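Local coordinates for protein acetyltransferase, GNAT family (Enterococcus faecalis, PDB 1U6M) that probably transfers an acyl group, most likely acetyl from acetyl-CoA, to an acceptor substrate that is not established, at residues S131-D135 with L163-F169. Sequence-based numbering, arbitrary orientation.
Sequences SKLLD and LYASKGF
Lys-167 reaches across to segment 131-135 and docks its ammonium group on Ser-131 and Asp-135, tying together two helices of the GNAT fold: helix 129-135, which follows strand 112-120, and helix 158-165, which follows strand 148-154. A long, flexible lysine suits the place, because its chain, bent at chi2 and again at chi4, can carry a charge from the turn after one helix to the side of the other. NZ of Lys-167 forms a salt bridge with OD1 of Asp-135 at 2.8 Å. It approaches from above the carboxylate plane, 40° out of it, while the two side chains cross at about a right angle. OG of Ser-131, short and polar, accepts a second bond from NZ of Lys-167 at 3.2 Å, and the carbonyl O of Ser-131 a weak third. That carbonyl also receives the helical bond from Asp-135 N. The nearby carboxylate would be expected to favour the charged form of the lysine.

Beside this polar grip lies a hydrophobic one, centred on Leu-134. With CG anti to the backbone N (chi1 177°), its branched end divides between two rings. CD2 of Leu-134 meets the edge of the Tyr-164 ring near its plane, 3.8 Å from CD2 of Tyr-164, whereas CD1 lies obliquely against CE1 of Phe-169. Both aromatics also pack on Leu-151 of strand 148-154 and Met-185 of strand 180-188, so the leucine joins a layer between helices and sheet.

Gly-168 leaves the helical conformation at positive phi in a Schellman motif, closed by Phe-169 N to Tyr-164 O and Gly-168 N to Ala-165 O. Glycine is called for here, since a CB would jam against the carbonyl O of Lys-167. Tyr-164 O, which also accepts from Lys-167 N, lies in plane at the edge of the Phe-169 ring.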
ATOM      1  N   SER A 131      13.311   3.205   2.425  1.00 23.46           N
ATOM      2  CA  SER A 131      14.155   3.343   1.302  1.00 24.49           C
ATOM      3  C   SER A 131      14.723   1.990   0.992  1.00 23.74           C
ATOM      4  O   SER A 131      14.878   1.684  -0.168  1.00 24.55           O
ATOM      5  CB  SER A 131      15.214   4.433   1.526  1.00 25.39           C
ATOM      6  OG  SER A 131      16.431   4.083   0.848  1.00 30.75           O
ATOM      7  N   LYS A 132      14.964   1.153   1.996  1.00 22.90           N
ATOM      8  CA  LYS A 132      15.325  -0.264   1.729  1.00 24.15           C
ATOM      9  C   LYS A 132      14.217  -1.151   1.171  1.00 22.88           C
ATOM     10  O   LYS A 132      14.489  -2.056   0.417  1.00 23.72           O
ATOM     11  CB  LYS A 132      15.773  -0.973   2.995  1.00 25.35           C
ATOM     12  CG  LYS A 132      16.987  -0.449   3.588  1.00 32.12           C
ATOM     13  CD  LYS A 132      17.267  -1.315   4.798  1.00 43.00           C
ATOM     14  CE  LYS A 132      18.034  -2.555   4.375  1.00 48.31           C
ATOM     15  NZ  LYS A 132      19.093  -2.807   5.422  1.00 52.56           N
ATOM     16  N   LEU A 133      12.983  -0.935   1.610  1.00 21.91           N
ATOM     17  CA  LEU A 133      11.842  -1.627   1.060  1.00 21.72           C
ATOM     18  C   LEU A 133      11.701  -1.301  -0.438  1.00 21.56           C
ATOM     19  O   LEU A 133      11.466  -2.177  -1.254  1.00 21.33           O
ATOM     20  CB  LEU A 133      10.560  -1.292   1.874  1.00 20.93           C
ATOM     21  CG  LEU A 133      10.352  -2.117   3.151  1.00 17.94           C
ATOM     22  CD1 LEU A 133       9.251  -1.514   3.945  1.00 16.81           C
ATOM     23  CD2 LEU A 133      10.033  -3.558   2.782  1.00 15.07           C
ATOM     24  N   LEU A 134      11.888  -0.043  -0.769  1.00 21.83           N
ATOM     25  CA  LEU A 134      11.811   0.452  -2.117  1.00 23.65           C
ATOM     26  C   LEU A 134      12.922  -0.179  -3.010  1.00 24.65           C
ATOM     27  O   LEU A 134      12.645  -0.571  -4.164  1.00 23.94           O
ATOM     28  CB  LEU A 134      11.891   1.965  -2.026  1.00 23.93           C
ATOM     29  CG  LEU A 134      11.904   2.874  -3.217  1.00 29.66           C
ATOM     30  CD1 LEU A 134      10.691   2.657  -4.136  1.00 32.68           C
ATOM     31  CD2 LEU A 134      11.955   4.300  -2.669  1.00 33.65           C
ATOM     32  N   ASP A 135      14.142  -0.334  -2.471  1.00 24.90           N
ATOM     33  CA  ASP A 135      15.211  -1.040  -3.197  1.00 26.37           C
ATOM     34  C   ASP A 135      14.861  -2.492  -3.598  1.00 25.19           C
ATOM     35  O   ASP A 135      15.466  -3.036  -4.520  1.00 26.21           O
ATOM     36  CB  ASP A 135      16.531  -1.089  -2.371  1.00 26.91           C
ATOM     37  CG  ASP A 135      17.226   0.262  -2.279  1.00 32.57           C
ATOM     38  OD1 ASP A 135      16.883   1.212  -3.025  1.00 36.77           O
ATOM     39  OD2 ASP A 135      18.141   0.386  -1.431  1.00 39.65           O
ATOM     40  N   LEU A 163      13.777  11.547  -3.756  1.00 25.22           N
ATOM     41  CA  LEU A 163      14.119  10.194  -3.327  1.00 25.42           C
ATOM     42  C   LEU A 163      13.892   9.192  -4.502  1.00 25.52           C
ATOM     43  O   LEU A 163      14.787   8.426  -4.859  1.00 27.46           O
ATOM     44  CB  LEU A 163      13.253   9.800  -2.094  1.00 24.92           C
ATOM     45  CG  LEU A 163      13.747   8.700  -1.123  1.00 26.53           C
ATOM     46  CD1 LEU A 163      12.594   7.997  -0.402  1.00 26.79           C
ATOM     47  CD2 LEU A 163      14.682   7.689  -1.745  1.00 27.72           C
ATOM     48  N   TYR A 164      12.706   9.221  -5.127  1.00 24.38           N
ATOM     49  CA  TYR A 164      12.374   8.266  -6.207  1.00 23.66           C
ATOM     50  C   TYR A 164      13.196   8.502  -7.465  1.00 23.74           C
ATOM     51  O   TYR A 164      13.699   7.522  -8.095  1.00 24.99           O
ATOM     52  CB  TYR A 164      10.877   8.309  -6.536  1.00 22.06           C
ATOM     53  CG  TYR A 164       9.985   8.174  -5.332  1.00 21.12           C
ATOM     54  CD1 TYR A 164       8.815   8.955  -5.203  1.00 19.38           C
ATOM     55  CD2 TYR A 164      10.286   7.257  -4.312  1.00 21.94           C
ATOM     56  CE1 TYR A 164       7.963   8.786  -4.109  1.00 18.93           C
ATOM     57  CE2 TYR A 164       9.426   7.098  -3.183  1.00 20.41           C
ATOM     58  CZ  TYR A 164       8.290   7.864  -3.105  1.00 21.59           C
ATOM     59  OH  TYR A 164       7.453   7.718  -2.011  1.00 24.24           O
ATOM     60  N   ALA A 165      13.331   9.765  -7.852  1.00 23.85           N
ATOM     61  CA  ALA A 165      14.286  10.152  -8.907  1.00 25.44           C
ATOM     62  C   ALA A 165      15.679   9.478  -8.785  1.00 26.39           C
ATOM     63  O   ALA A 165      16.234   8.962  -9.759  1.00 26.07           O
ATOM     64  CB  ALA A 165      14.441  11.676  -8.961  1.00 25.64           C
ATOM     65  N   SER A 166      16.217   9.472  -7.565  1.00 27.99           N
ATOM     66  CA  SER A 166      17.577   9.020  -7.305  1.00 28.81           C
ATOM     67  C   SER A 166      17.638   7.500  -7.365  1.00 30.60           C
ATOM     68  O   SER A 166      18.712   6.913  -7.336  1.00 31.62           O
ATOM     69  CB  SER A 166      18.015   9.515  -5.913  1.00 28.88           C
ATOM     70  OG  SER A 166      17.615   8.635  -4.835  1.00 27.16           O
ATOM     71  N   LYS A 167      16.478   6.862  -7.410  1.00 31.52           N
ATOM     72  CA  LYS A 167      16.380   5.411  -7.387  1.00 32.44           C
ATOM     73  C   LYS A 167      16.057   4.977  -8.799  1.00 30.78           C
ATOM     74  O   LYS A 167      15.837   3.818  -9.028  1.00 30.81           O
ATOM     75  CB  LYS A 167      15.234   4.965  -6.463  1.00 33.79           C
ATOM     76  CG  LYS A 167      15.661   4.298  -5.165  1.00 39.25           C
ATOM     77  CD  LYS A 167      16.482   5.214  -4.271  1.00 45.24           C
ATOM     78  CE  LYS A 167      17.111   4.447  -3.116  1.00 46.82           C
ATOM     79  NZ  LYS A 167      16.005   3.778  -2.324  1.00 48.85           N
ATOM     80  N   GLY A 168      15.995   5.921  -9.726  1.00 29.44           N
ATOM     81  CA  GLY A 168      15.752   5.611 -11.144  1.00 28.34           C
ATOM     82  C   GLY A 168      14.334   5.839 -11.656  1.00 28.83           C
ATOM     83  O   GLY A 168      14.041   5.410 -12.772  1.00 28.95           O
ATOM     84  N   PHE A 169      13.441   6.444 -10.839  1.00 28.77           N
ATOM     85  CA  PHE A 169      12.071   6.780 -11.254  1.00 29.17           C
ATOM     86  C   PHE A 169      12.030   8.073 -12.134  1.00 31.76           C
ATOM     87  O   PHE A 169      12.802   9.003 -11.899  1.00 31.84           O
ATOM     88  CB  PHE A 169      11.143   6.933 -10.047  1.00 26.37           C
ATOM     89  CG  PHE A 169      10.685   5.629  -9.440  1.00 24.01           C
ATOM     90  CD1 PHE A 169      11.447   4.991  -8.452  1.00 21.37           C
ATOM     91  CD2 PHE A 169       9.459   5.047  -9.825  1.00 20.90           C
ATOM     92  CE1 PHE A 169      11.048   3.789  -7.860  1.00 20.06           C
ATOM     93  CE2 PHE A 169       9.022   3.831  -9.245  1.00 19.24           C
ATOM     94  CZ  PHE A 169       9.824   3.200  -8.256  1.00 21.79           C
TER